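Local coordinates for metallo-beta-lactamase domain-containing protein (Thermotoga maritima, PDB 3H3E) that binds zinc and probably acts as a metal-dependent hydrolase or transferase of the metallo-beta-lactamase superfamily, with its substrate unknown, at residues S39-T44 and K63-S68; G76-L81 and N108-Y113; R85-K90 and T115-I120; K128-L133 and L166-K171; L174-G179 and K201-G206. The protein carries 2 engineered substitutions. All coordinates share one frame; numbering follows the deposited sequence.

Contact 1. Residues S39-T44 and K63-S68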
# COMPACT_ATOMS: atom_id res chain seq x y z
N SER A 39 4.83 -8.32 12.08
CA SER A 39 6.29 -8.35 12.11
C SER A 39 6.96 -7.76 10.88
O SER A 39 8.14 -7.99 10.63
CB SER A 39 6.75 -9.79 12.27
OG SER A 39 6.06 -10.61 11.33
N VAL A 40 6.20 -7.00 10.10
CA VAL A 40 6.74 -6.49 8.85
C VAL A 40 6.24 -5.05 8.67
O VAL A 40 5.12 -4.73 9.05
CB VAL A 40 6.33 -7.43 7.71
CG1 VAL A 40 5.27 -6.81 6.84
CG2 VAL A 40 7.52 -7.81 6.90
N LEU A 41 7.07 -4.16 8.14
CA LEU A 41 6.63 -2.79 7.92
C LEU A 41 6.30 -2.56 6.45
O LEU A 41 7.13 -2.79 5.59
CB LEU A 41 7.66 -1.77 8.40
CG LEU A 41 7.37 -0.27 8.17
CD1 LEU A 41 6.23 0.28 9.04
CD2 LEU A 41 8.62 0.51 8.42
N PHE A 42 5.07 -2.12 6.18
CA PHE A 42 4.59 -1.87 4.82
C PHE A 42 4.67 -0.39 4.52
O PHE A 42 3.91 0.39 5.08
CB PHE A 42 3.14 -2.34 4.66
CG PHE A 42 2.67 -2.38 3.24
CD1 PHE A 42 2.88 -3.51 2.45
CD2 PHE A 42 2.01 -1.30 2.68
CE1 PHE A 42 2.45 -3.55 1.14
CE2 PHE A 42 1.57 -1.35 1.36
CZ PHE A 42 1.80 -2.48 0.60
N ASP A 43 5.60 -0.02 3.65
CA ASP A 43 5.85 1.38 3.30
C ASP A 43 6.42 2.22 4.46
O ASP A 43 6.42 1.81 5.61
CB ASP A 43 4.61 2.03 2.67
CG ASP A 43 4.39 1.56 1.23
OD1 ASP A 43 5.23 0.79 0.73
OD2 ASP A 43 3.37 1.94 0.61
N THR A 44 6.92 3.41 4.13
CA THR A 44 7.66 4.20 5.10
C THR A 44 7.43 5.72 4.98
O THR A 44 8.27 6.49 5.45
CB THR A 44 9.17 3.96 4.97
OG1 THR A 44 9.62 4.36 3.67
CG2 THR A 44 9.50 2.50 5.16
N LYS A 63 12.94 -5.91 11.05
CA LYS A 63 13.98 -5.98 10.06
C LYS A 63 13.43 -5.73 8.66
O LYS A 63 14.09 -5.07 7.84
CB LYS A 63 14.64 -7.35 10.13
CG LYS A 63 15.62 -7.61 9.03
CD LYS A 63 16.07 -9.06 9.05
CE LYS A 63 14.90 -9.99 9.34
NZ LYS A 63 15.19 -11.35 8.82
N ASP A 64 12.24 -6.26 8.38
CA ASP A 64 11.73 -6.31 7.01
C ASP A 64 10.81 -5.16 6.69
O ASP A 64 9.78 -4.94 7.34
CB ASP A 64 11.00 -7.63 6.74
CG ASP A 64 11.93 -8.82 6.70
OD1 ASP A 64 12.85 -8.86 5.87
OD2 ASP A 64 11.72 -9.75 7.50
N VAL A 65 11.17 -4.42 5.65
CA VAL A 65 10.34 -3.34 5.14
C VAL A 65 9.94 -3.65 3.70
O VAL A 65 10.80 -3.91 2.86
CB VAL A 65 11.10 -2.02 5.17
CG1 VAL A 65 10.21 -0.88 4.69
CG2 VAL A 65 11.66 -1.78 6.58
N LEU A 66 8.64 -3.64 3.44
CA LEU A 66 8.12 -3.93 2.11
C LEU A 66 7.71 -2.64 1.44
O LEU A 66 7.11 -1.79 2.08
CB LEU A 66 6.91 -4.84 2.18
CG LEU A 66 6.96 -5.92 3.24
CD1 LEU A 66 5.65 -6.65 3.24
CD2 LEU A 66 8.11 -6.88 2.98
N ILE A 67 8.00 -2.52 0.15
CA ILE A 67 7.69 -1.31 -0.58
C ILE A 67 6.65 -1.59 -1.64
O ILE A 67 6.88 -2.37 -2.56
CB ILE A 67 8.94 -0.75 -1.25
CG1 ILE A 67 9.96 -0.36 -0.19
CG2 ILE A 67 8.58 0.45 -2.07
CD1 ILE A 67 9.46 0.71 0.77
N SER A 68 5.49 -0.94 -1.52
CA SER A 68 4.37 -1.17 -2.42
C SER A 68 4.65 -0.65 -3.83
O SER A 68 4.20 -1.24 -4.81
CB SER A 68 3.11 -0.51 -1.87
OG SER A 68 3.34 0.86 -1.65
O HOH W 1 10.89 -8.61 9.63
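The Phe-42 ring meets Ser-68 at a slant: Phe-42 CZ is 3.4 Å from Ser-68 CB, and Leu-66 CB also approaches obliquely. Over one face, offset toward the rim, lies Asp-43 OD1. Segments 39-44 and 63-68 carry the parallel strands 40-42 and 64-66 of a beta-alpha-beta unit in the metallo-beta-lactamase fold, with helix 49-56 as the crossover. The Asp-43 carboxylate grips Ser-68 through both oxygens, each on its syn lone pair. Asp-43 OD1 accepts the N-H of Ser-68, with Ser-68 N 2.9 Å away. Asp-43 OD2 accepts from Ser-68 OG and is also hydrogen-bonded to His-74 ND1. The serine torsion (chi1 56°) sets OG between backbone N and carbonyl carbon, facing the carboxylate. Ser-68 precedes the zinc ligand His-69, so Asp-43 probably helps to place the loop that carries His-69 and His-71. Three backbone hydrogen bonds join the two segments. The Val-40 and Leu-66 side chains cross at about a right angle, with Val-40 CG1 3.6 Å from Leu-66 CD1. Asp-64 OD1 is hydrogen-bonded to Trp-87 NE1. A water donates to Ser-39 O and Asp-64 OD2, and the water oxygen is 3.0 Å from Asp-64 N.

Contact 2. Residues G76-L81 and N108-Y113. Engineered in segment 108-113: Tyr-112 (natural residue Lys), Tyr-113 (natural residue Lys).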
# COMPACT_ATOMS: atom_id res chain seq x y z
N GLY A 76 10.14 7.06 0.89
CA GLY A 76 10.96 8.16 1.34
C GLY A 76 11.56 8.02 2.72
O GLY A 76 12.69 8.44 2.96
N GLY A 77 10.80 7.46 3.65
CA GLY A 77 11.29 7.29 5.00
C GLY A 77 12.40 6.25 5.10
O GLY A 77 12.98 6.07 6.15
N LEU A 78 12.68 5.56 4.00
CA LEU A 78 13.80 4.63 3.97
C LEU A 78 15.11 5.38 4.13
O LEU A 78 16.13 4.82 4.52
CB LEU A 78 13.82 3.86 2.67
CG LEU A 78 12.92 2.63 2.62
CD1 LEU A 78 12.86 2.11 1.20
CD2 LEU A 78 13.46 1.59 3.56
N LEU A 79 15.08 6.67 3.80
CA LEU A 79 16.23 7.53 3.98
C LEU A 79 16.58 7.69 5.44
O LEU A 79 17.62 8.25 5.77
CB LEU A 79 15.95 8.90 3.37
CG LEU A 79 15.67 8.85 1.87
CD1 LEU A 79 15.46 10.25 1.31
CD2 LEU A 79 16.81 8.15 1.17
N TYR A 80 15.70 7.21 6.31
CA TYR A 80 15.88 7.35 7.75
C TYR A 80 16.16 6.01 8.41
O TYR A 80 16.24 5.93 9.63
CB TYR A 80 14.65 8.00 8.38
CG TYR A 80 14.42 9.41 7.91
CD1 TYR A 80 14.86 10.50 8.66
CD2 TYR A 80 13.79 9.66 6.69
CE1 TYR A 80 14.67 11.80 8.22
CE2 TYR A 80 13.59 10.96 6.24
CZ TYR A 80 14.04 12.02 7.01
OH TYR A 80 13.84 13.31 6.58
N LEU A 81 16.29 4.96 7.60
CA LEU A 81 16.59 3.63 8.12
C LEU A 81 17.91 3.12 7.57
O LEU A 81 18.34 3.52 6.49
CB LEU A 81 15.46 2.66 7.77
CG LEU A 81 14.07 3.01 8.29
CD1 LEU A 81 13.05 2.04 7.72
CD2 LEU A 81 14.02 3.04 9.82
N ASN A 108 19.79 4.91 -4.76
CA ASN A 108 21.24 4.84 -4.64
C ASN A 108 21.63 4.95 -3.19
O ASN A 108 22.51 4.25 -2.72
CB ASN A 108 21.92 5.95 -5.44
CG ASN A 108 21.76 5.78 -6.92
OD1 ASN A 108 21.96 4.69 -7.46
ND2 ASN A 108 21.40 6.87 -7.60
N GLU A 109 20.94 5.84 -2.49
CA GLU A 109 21.20 6.07 -1.09
C GLU A 109 20.57 4.97 -0.25
O GLU A 109 21.17 4.46 0.68
CB GLU A 109 20.64 7.42 -0.69
CG GLU A 109 21.04 7.86 0.70
CD GLU A 109 21.39 9.33 0.76
OE1 GLU A 109 21.91 9.85 -0.25
OE2 GLU A 109 21.15 9.96 1.82
N VAL A 110 19.34 4.62 -0.59
CA VAL A 110 18.59 3.63 0.17
C VAL A 110 19.30 2.29 0.19
O VAL A 110 19.34 1.62 1.21
CB VAL A 110 17.16 3.47 -0.41
CG1 VAL A 110 16.47 2.25 0.18
CG2 VAL A 110 16.35 4.74 -0.17
N LEU A 111 19.86 1.90 -0.94
CA LEU A 111 20.49 0.60 -1.08
C LEU A 111 21.96 0.60 -0.61
O LEU A 111 22.60 -0.45 -0.49
CB LEU A 111 20.35 0.11 -2.53
CG LEU A 111 18.91 -0.12 -3.01
CD1 LEU A 111 18.89 -0.69 -4.41
CD2 LEU A 111 18.09 -1.01 -2.06
N TYR A 112 22.47 1.80 -0.34
CA TYR A 112 23.75 1.98 0.32
C TYR A 112 23.65 1.57 1.78
O TYR A 112 24.43 0.75 2.25
CB TYR A 112 24.17 3.45 0.24
CG TYR A 112 25.54 3.72 0.84
CD1 TYR A 112 26.69 3.41 0.14
CD2 TYR A 112 25.68 4.29 2.11
CE1 TYR A 112 27.94 3.65 0.66
CE2 TYR A 112 26.93 4.54 2.64
CZ TYR A 112 28.06 4.21 1.90
OH TYR A 112 29.33 4.44 2.39
N TYR A 113 22.66 2.13 2.47
CA TYR A 113 22.47 1.94 3.91
C TYR A 113 21.66 0.70 4.26
O TYR A 113 21.70 0.21 5.40
CB TYR A 113 21.76 3.15 4.49
CG TYR A 113 22.58 4.40 4.41
CD1 TYR A 113 23.69 4.56 5.23
CD2 TYR A 113 22.27 5.40 3.52
CE1 TYR A 113 24.46 5.70 5.16
CE2 TYR A 113 23.03 6.55 3.44
CZ TYR A 113 24.13 6.69 4.27
OH TYR A 113 24.90 7.83 4.20
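Val-110 sets its two methyl branches against two leucines of segment 76-81. Val-110 CG1 is 3.8 Å from Leu-78 CD1. Val-110 CG2 is 3.7 Å from Leu-79 CD2. Both leucines cross the valine at about a right angle, and Leu-78 CB sits close to both methyls. The split follows from the valine torsion (chi1 168°): CG1 is anti to the backbone N and CG2 anti to the carbonyl carbon. Toward the surface, Leu-79 CD2 also comes within 4.3 Å of Glu-109 CG. Just past the 3-10 segment, Leu-81 O lies 4.0 Å from CB of Tyr-113, an engineered residue. No hydrogen bond links the two segments. Asn-114 ND2 connects them from outside, hydrogen-bonded to both Leu-81 O and Val-110 O. The Tyr-113 backbone is hydrogen-bonded to Gly-83. CD2 of engineered Tyr-112 stands over the centre of one Tyr-113 ring face, and Glu-109 CG lies at the ring edge. The leucines are positioned by a 3-10 turn, with Leu-79 N hydrogen-bonded to Gly-76 O and Leu-81 N to Leu-78 O. This is plain apolar packing: the 3-10 turn after helix 72-75 rests on helix 107-113, while Leu-81 leans on helix 49-56, before the chain enters strand 85-89.

Contact 3. Residues R85-K90 and T115-I120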
# COMPACT_ATOMS: atom_id res chain seq x y z
N ARG A 85 16.02 -4.96 5.55
CA ARG A 85 15.92 -5.75 4.35
C ARG A 85 14.71 -5.23 3.59
O ARG A 85 13.57 -5.38 4.03
CB ARG A 85 15.68 -7.19 4.75
CG ARG A 85 15.72 -8.17 3.62
CD ARG A 85 15.16 -9.44 4.16
NE ARG A 85 15.67 -10.61 3.47
CZ ARG A 85 15.32 -11.85 3.78
NH1 ARG A 85 14.46 -12.06 4.78
NH2 ARG A 85 15.82 -12.86 3.10
N VAL A 86 14.97 -4.57 2.47
CA VAL A 86 13.92 -3.87 1.75
C VAL A 86 13.43 -4.70 0.59
O VAL A 86 14.20 -4.99 -0.33
CB VAL A 86 14.41 -2.53 1.20
CG1 VAL A 86 13.29 -1.88 0.42
CG2 VAL A 86 14.89 -1.64 2.33
N TRP A 87 12.16 -5.08 0.65
CA TRP A 87 11.55 -5.91 -0.37
C TRP A 87 10.90 -5.03 -1.41
O TRP A 87 9.85 -4.45 -1.15
CB TRP A 87 10.48 -6.78 0.24
CG TRP A 87 10.98 -7.76 1.24
CD1 TRP A 87 11.53 -7.47 2.44
CD2 TRP A 87 10.97 -9.18 1.12
NE1 TRP A 87 11.87 -8.63 3.09
CE2 TRP A 87 11.53 -9.70 2.30
CE3 TRP A 87 10.54 -10.07 0.14
CZ2 TRP A 87 11.68 -11.07 2.53
CZ3 TRP A 87 10.69 -11.44 0.36
CH2 TRP A 87 11.26 -11.92 1.55
N LEU A 88 11.51 -4.93 -2.59
CA LEU A 88 10.97 -4.14 -3.67
C LEU A 88 11.04 -4.88 -5.00
O LEU A 88 11.85 -5.79 -5.17
CB LEU A 88 11.71 -2.81 -3.78
CG LEU A 88 13.19 -2.82 -4.15
CD1 LEU A 88 13.60 -1.47 -4.67
CD2 LEU A 88 14.06 -3.22 -2.97
N ARG A 89 10.18 -4.49 -5.93
CA ARG A 89 10.24 -4.99 -7.29
C ARG A 89 11.38 -4.32 -8.08
O ARG A 89 11.60 -3.13 -7.94
CB ARG A 89 8.92 -4.77 -8.02
CG ARG A 89 7.74 -5.50 -7.42
CD ARG A 89 6.74 -5.94 -8.48
NE ARG A 89 6.84 -7.38 -8.73
CZ ARG A 89 7.07 -7.92 -9.91
NH1 ARG A 89 7.21 -7.15 -10.99
NH2 ARG A 89 7.15 -9.22 -10.03
N LYS A 90 12.08 -5.09 -8.90
CA LYS A 90 13.16 -4.53 -9.70
C LYS A 90 12.76 -3.22 -10.35
O LYS A 90 13.55 -2.29 -10.42
CB LYS A 90 13.65 -5.52 -10.77
CG LYS A 90 14.57 -6.62 -10.24
CD LYS A 90 15.19 -7.45 -11.37
CE LYS A 90 16.58 -8.01 -10.99
NZ LYS A 90 17.64 -6.96 -10.74
N THR A 115 19.60 -3.09 2.48
CA THR A 115 19.85 -4.28 1.70
C THR A 115 18.60 -4.58 0.90
O THR A 115 17.52 -4.73 1.47
CB THR A 115 20.14 -5.48 2.62
OG1 THR A 115 21.17 -5.12 3.55
CG2 THR A 115 20.56 -6.70 1.83
N GLY A 116 18.74 -4.65 -0.41
CA GLY A 116 17.61 -4.88 -1.30
C GLY A 116 17.29 -6.35 -1.45
O GLY A 116 18.18 -7.19 -1.62
N LYS A 117 16.01 -6.68 -1.35
CA LYS A 117 15.54 -8.01 -1.70
C LYS A 117 14.58 -7.82 -2.85
O LYS A 117 13.49 -7.27 -2.68
CB LYS A 117 14.84 -8.66 -0.51
CG LYS A 117 14.03 -9.89 -0.87
CD LYS A 117 14.87 -11.15 -0.84
CE LYS A 117 14.02 -12.40 -0.70
NZ LYS A 117 14.85 -13.51 -0.12
N PHE A 118 15.00 -8.23 -4.03
CA PHE A 118 14.23 -7.97 -5.24
C PHE A 118 13.18 -9.02 -5.52
O PHE A 118 13.46 -10.23 -5.55
CB PHE A 118 15.16 -7.76 -6.43
CG PHE A 118 15.90 -6.46 -6.36
CD1 PHE A 118 17.21 -6.42 -5.92
CD2 PHE A 118 15.25 -5.27 -6.66
CE1 PHE A 118 17.88 -5.21 -5.82
CE2 PHE A 118 15.91 -4.06 -6.57
CZ PHE A 118 17.23 -4.03 -6.15
N VAL A 119 11.95 -8.55 -5.70
CA VAL A 119 10.80 -9.42 -5.85
C VAL A 119 10.49 -9.56 -7.34
O VAL A 119 10.23 -8.57 -8.01
CB VAL A 119 9.62 -8.86 -5.04
CG1 VAL A 119 8.35 -9.64 -5.29
CG2 VAL A 119 9.96 -8.90 -3.57
N ILE A 120 10.55 -10.79 -7.85
CA ILE A 120 10.35 -11.06 -9.27
C ILE A 120 9.09 -11.85 -9.58
O ILE A 120 8.42 -11.61 -10.58
CB ILE A 120 11.47 -11.91 -9.83
CG1 ILE A 120 12.74 -11.76 -8.99
CG2 ILE A 120 11.71 -11.59 -11.29
CD1 ILE A 120 13.71 -12.90 -9.22
O HOH W 2 11.00 -7.32 -10.17
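Lys-117 turns its chain at chi2 (87°), which lays its methylenes along Trp-87, with the two side chains pointing the same way. The segments are parallel neighbours in the mixed sheet of the metallo-beta-lactamase fold, and strand 115-119 is the outermost strand at that end. Lys-117 CG makes a CH-pi contact over the face of the six-membered Trp-87 ring, 3.7 Å from its centroid. Lys-117 CE then follows at 3.6 Å from Trp-87 CH2. At the ring edge, near its plane, comes Val-119 CG2, and Trp-87 NE1 is hydrogen-bonded to Asp-64 OD1. Trp-87 CZ2 lies over one face of the Arg-85 guanidinium. Arg-85 NH2 and Lys-117 NZ come near each other, but both are donors of like charge and form no hydrogen bond. Four backbone hydrogen bonds join the strands, among them Lys-117 N to Val-86 O at 2.7 Å. On the opposite face of the sheet from Trp-87, Leu-88 CG packs alongside Phe-118 CE2 at 3.8 Å, and Leu-111 of helix 107-113 touches the same ring. Arg-89 lies with Val-119 O over one face of its guanidinium, and its NH1 forms a salt bridge with Glu-91. At the strand ends a water accepts from Lys-90 N and donates to Val-119 O. Lys-90 reaches back over the Phe-118 face in a cation-pi contact, its NZ 4.9 Å from the ring centroid and 16° off the normal.

Contact 4. Residues K128-L133 and L166-K171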
# COMPACT_ATOMS: atom_id res chain seq x y z
N LYS A 128 5.49 -16.60 7.59
CA LYS A 128 4.34 -17.46 7.73
C LYS A 128 3.05 -16.70 7.42
O LYS A 128 2.75 -15.67 8.02
CB LYS A 128 4.31 -18.18 9.09
CG LYS A 128 3.75 -17.39 10.27
CD LYS A 128 3.22 -18.34 11.34
CE LYS A 128 2.59 -17.59 12.51
NZ LYS A 128 3.59 -16.73 13.21
N ASN A 129 2.34 -17.21 6.42
CA ASN A 129 1.01 -16.73 6.11
C ASN A 129 1.02 -15.33 5.53
O ASN A 129 -0.03 -14.71 5.39
CB ASN A 129 0.12 -16.82 7.35
CG ASN A 129 -0.11 -18.27 7.80
OD1 ASN A 129 -0.64 -19.10 7.04
ND2 ASN A 129 0.28 -18.58 9.03
N MSE A 130 2.20 -14.84 5.17
CA MSE A 130 2.33 -13.54 4.54
C MSE A 130 2.89 -13.70 3.13
O MSE A 130 3.81 -14.48 2.91
CB MSE A 130 3.21 -12.60 5.38
CG MSE A 130 2.50 -12.05 6.63
SE MSE A 130 3.35 -10.69 7.45
CE MSE A 130 4.85 -11.56 7.89
N PHE A 131 2.30 -12.96 2.19
CA PHE A 131 2.67 -13.04 0.78
C PHE A 131 2.67 -11.66 0.12
O PHE A 131 1.83 -10.82 0.42
CB PHE A 131 1.64 -13.87 0.00
CG PHE A 131 1.45 -15.24 0.53
CD1 PHE A 131 0.51 -15.49 1.52
CD2 PHE A 131 2.19 -16.30 0.03
CE1 PHE A 131 0.33 -16.76 2.00
CE2 PHE A 131 2.01 -17.57 0.51
CZ PHE A 131 1.08 -17.80 1.50
N LEU A 132 3.56 -11.47 -0.84
CA LEU A 132 3.51 -10.29 -1.68
C LEU A 132 2.99 -10.70 -3.03
O LEU A 132 3.47 -11.67 -3.62
CB LEU A 132 4.90 -9.72 -1.87
CG LEU A 132 5.39 -8.79 -0.77
CD1 LEU A 132 6.87 -8.56 -0.96
CD2 LEU A 132 4.60 -7.49 -0.82
N LEU A 133 2.01 -9.96 -3.52
CA LEU A 133 1.49 -10.17 -4.86
C LEU A 133 1.92 -9.06 -5.79
O LEU A 133 1.83 -7.88 -5.44
CB LEU A 133 -0.03 -10.29 -4.83
CG LEU A 133 -0.44 -11.75 -4.62
CD1 LEU A 133 -0.16 -12.13 -3.18
CD2 LEU A 133 -1.89 -11.95 -4.98
N LEU A 166 0.51 -6.66 -0.09
CA LEU A 166 0.71 -7.63 0.96
C LEU A 166 -0.59 -8.36 1.26
O LEU A 166 -1.65 -7.76 1.35
CB LEU A 166 1.23 -6.93 2.22
CG LEU A 166 1.38 -7.76 3.48
CD1 LEU A 166 2.46 -8.78 3.23
CD2 LEU A 166 1.73 -6.86 4.69
N VAL A 167 -0.50 -9.68 1.39
CA VAL A 167 -1.63 -10.48 1.83
C VAL A 167 -1.21 -11.28 3.06
O VAL A 167 -0.23 -12.01 3.05
CB VAL A 167 -2.12 -11.43 0.72
CG1 VAL A 167 -3.34 -12.21 1.17
CG2 VAL A 167 -2.44 -10.64 -0.51
N VAL A 168 -1.97 -11.09 4.13
CA VAL A 168 -1.76 -11.81 5.37
C VAL A 168 -2.92 -12.78 5.52
O VAL A 168 -4.08 -12.37 5.53
CB VAL A 168 -1.78 -10.87 6.58
CG1 VAL A 168 -1.40 -11.63 7.86
CG2 VAL A 168 -0.88 -9.65 6.36
N ARG A 169 -2.58 -14.06 5.64
CA ARG A 169 -3.57 -15.12 5.76
C ARG A 169 -3.88 -15.36 7.23
O ARG A 169 -3.01 -15.75 8.01
CB ARG A 169 -3.05 -16.38 5.05
CG ARG A 169 -4.00 -17.55 5.04
CD ARG A 169 -3.23 -18.79 4.64
NE ARG A 169 -3.32 -19.09 3.21
CZ ARG A 169 -2.33 -19.62 2.49
NH1 ARG A 169 -1.17 -19.87 3.08
NH2 ARG A 169 -2.51 -19.88 1.19
N THR A 170 -5.13 -15.11 7.58
CA THR A 170 -5.65 -15.10 8.94
C THR A 170 -6.69 -16.22 9.06
O THR A 170 -7.24 -16.65 8.04
CB THR A 170 -6.27 -13.70 9.20
OG1 THR A 170 -5.30 -12.86 9.82
CG2 THR A 170 -7.51 -13.74 10.07
N LYS A 171 -6.94 -16.72 10.26
CA LYS A 171 -7.93 -17.79 10.40
C LYS A 171 -9.33 -17.30 10.00
O LYS A 171 -10.20 -18.08 9.63
CB LYS A 171 -7.92 -18.39 11.81
CG LYS A 171 -8.53 -17.50 12.87
CD LYS A 171 -8.49 -18.15 14.24
CE LYS A 171 -7.13 -17.98 14.90
NZ LYS A 171 -7.19 -18.25 16.37
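Phe-131 turns the edge of its ring to one face of the Arg-169 guanidinium. The planes stand 78° apart, and Phe-131 CZ is 3.4 Å from Arg-169 NH1, which lies near the plane of the ring. Phe-131 CE1 sits above the guanidinium, offset toward its rim. The two strands, 130-133 and 165-170, are antiparallel neighbours in the second mixed sheet of the metallo-beta-lactamase sandwich. Arg-169 keeps CG anti to its backbone nitrogen (chi1 -177°) and bends at chi3, which turns the guanidinium toward the phenylalanine. Arg-169 CD passes Asn-129 OD1 at 3.5 Å, with amide and guanidinium planes almost perpendicular. Phe-196 adds an edge-to-face ring contact with Phe-131, and Arg-169 NE has a long, weak ion pair with Glu-198. Phe-131 and Val-167 form the hydrogen-bonded pair, with Phe-131 N to Val-167 O and Val-167 N to Phe-131 O both at 2.8 Å. Asn-129 O accepts the N-H of Arg-169, two residues along from this pair. On the other face of the sheet the selenomethionine Met-130 runs beside Val-168, its CG 4.1 Å from Val-168 CG1. Leu-166 on this face also packs on Ile-126. Back on the Phe-131 side, the Leu-133 and Val-167 side chains cross at a slant, with Leu-133 CD1 3.8 Å from Val-167 CG2.

Contact 5. Residues L174-G179 and K201-G206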
# COMPACT_ATOMS: atom_id res chain seq x y z
N LEU A 174 -8.46 -13.27 4.69
CA LEU A 174 -7.24 -12.59 4.29
C LEU A 174 -7.27 -11.14 4.72
O LEU A 174 -8.31 -10.48 4.67
CB LEU A 174 -7.08 -12.67 2.77
CG LEU A 174 -6.98 -14.04 2.11
CD1 LEU A 174 -6.97 -13.88 0.58
CD2 LEU A 174 -5.74 -14.79 2.57
N VAL A 175 -6.12 -10.62 5.14
CA VAL A 175 -6.00 -9.19 5.30
C VAL A 175 -5.09 -8.65 4.21
O VAL A 175 -4.00 -9.16 3.99
CB VAL A 175 -5.49 -8.80 6.68
CG1 VAL A 175 -5.54 -7.30 6.83
CG2 VAL A 175 -6.35 -9.48 7.77
N VAL A 176 -5.56 -7.62 3.51
CA VAL A 176 -4.87 -7.11 2.35
C VAL A 176 -4.42 -5.70 2.63
O VAL A 176 -5.21 -4.87 3.05
CB VAL A 176 -5.79 -7.11 1.11
CG1 VAL A 176 -5.08 -6.49 -0.09
CG2 VAL A 176 -6.26 -8.49 0.79
N ILE A 177 -3.14 -5.43 2.41
CA ILE A 177 -2.58 -4.11 2.66
C ILE A 177 -1.96 -3.56 1.39
O ILE A 177 -1.10 -4.19 0.76
CB ILE A 177 -1.57 -4.13 3.82
CG1 ILE A 177 -2.28 -4.47 5.13
CG2 ILE A 177 -0.93 -2.76 3.98
CD1 ILE A 177 -2.45 -5.92 5.33
N THR A 178 -2.43 -2.38 1.00
CA THR A 178 -2.05 -1.80 -0.27
C THR A 178 -1.61 -0.37 -0.04
O THR A 178 -2.09 0.28 0.89
CB THR A 178 -3.19 -1.90 -1.32
OG1 THR A 178 -2.74 -1.36 -2.56
CG2 THR A 178 -4.41 -1.14 -0.88
N GLY A 179 -0.68 0.10 -0.85
CA GLY A 179 -0.14 1.44 -0.69
C GLY A 179 -0.98 2.45 -1.42
O GLY A 179 -1.56 3.32 -0.81
N LYS A 201 -11.15 -10.85 4.18
CA LYS A 201 -11.79 -10.34 5.39
C LYS A 201 -11.73 -8.82 5.45
O LYS A 201 -12.76 -8.17 5.57
CB LYS A 201 -11.12 -10.95 6.63
CG LYS A 201 -11.54 -10.31 7.96
CD LYS A 201 -10.79 -10.95 9.14
CE LYS A 201 -11.30 -10.49 10.51
NZ LYS A 201 -10.87 -9.10 10.84
N MSE A 202 -10.51 -8.27 5.36
CA MSE A 202 -10.27 -6.84 5.56
C MSE A 202 -9.29 -6.28 4.53
O MSE A 202 -8.31 -6.92 4.16
CB MSE A 202 -9.72 -6.60 6.97
CG MSE A 202 -9.43 -5.16 7.32
SE MSE A 202 -8.78 -4.92 8.99
CE MSE A 202 -10.16 -5.40 10.00
N VAL A 203 -9.55 -5.06 4.06
CA VAL A 203 -8.63 -4.39 3.15
C VAL A 203 -8.25 -3.02 3.69
O VAL A 203 -9.11 -2.20 3.94
CB VAL A 203 -9.25 -4.18 1.77
CG1 VAL A 203 -8.23 -3.62 0.81
CG2 VAL A 203 -9.81 -5.49 1.26
N VAL A 204 -6.95 -2.77 3.86
CA VAL A 204 -6.52 -1.47 4.33
C VAL A 204 -5.45 -0.84 3.46
O VAL A 204 -4.56 -1.52 2.97
CB VAL A 204 -6.08 -1.54 5.81
CG1 VAL A 204 -5.87 -2.98 6.23
CG2 VAL A 204 -4.84 -0.68 6.04
N GLY A 205 -5.55 0.47 3.23
CA GLY A 205 -4.54 1.18 2.47
C GLY A 205 -5.14 2.18 1.51
O GLY A 205 -6.34 2.41 1.56
N GLY A 206 -4.32 2.75 0.64
CA GLY A 206 -4.79 3.77 -0.29
C GLY A 206 -5.27 3.19 -1.60
O GLY A 206 -4.65 2.28 -2.14
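Backbone hydrogen bonds carry most of this contact between segments 174-179 and 201-206. Leu-174 O takes two donors, Lys-201 N at 2.9 Å and Met-202 N at 3.2 Å. The parallel pattern continues with Val-176 N to Met-202 O, Val-204 N to Val-176 O, and Thr-178 N to Val-204 O. It fades at the end, where Gly-206 N makes weak bonds to Thr-178 O and Gly-179 O. CA-H...O contacts fill in between, such as Ile-177 CA to Val-204 O at 3.3 Å. Among apolar side chains, Ile-177 and Val-204 lie side by side, with their CG1 atoms 4.0 Å apart. Val-175 CG1 joins them from the same face, near CB of the selenomethionine Met-202. On the opposite face Val-176 CB meets Val-203 CG1 at 4.3 Å, and both valines pack on helix 185-193. Among polar side chains, Thr-178 OG1 hydrogen-bonds Ser-181 OG, which is also hydrogen-bonded to Gly-206 O. At Gly-205 the chain turns a corner, at backbone angles (phi 139°) that only a glycine takes up easily. Strand 173-178, helix 185-193 and strand 200-204 form a beta-alpha-beta unit. The end of strand 173-178 leads to the zinc site of the metallo-beta-lactamase fold: Gly-179 is about 7 Å from the zinc ion (nearest atoms), and His-182 is a ligand.

Four of the five contacts lie in the two mixed sheets of the metallo-beta-lactamase sandwich; contact 2 packs beside the first. Along the chain contact 1 closes first, contacts 2 and 3 interleave, then come 4 and 5. Contacts 1 and 3 share the first sheet through neighbouring strands 64-66 and 85-89, their centres 11 Å apart. Contacts 4 and 5 share the second through strands 165-170 and 173-178. The sheets meet where Phe-42 of contact 1 touches Leu-166 and Ile-177 to Gly-179, and where Trp-87 and Val-119 of contact 3 touch Leu-132. Contact 2 is about 26 Å from contact 4 and 25 Å from contact 5, centre to centre. Zinc ligands follow the strand ends of contacts 1 and 5.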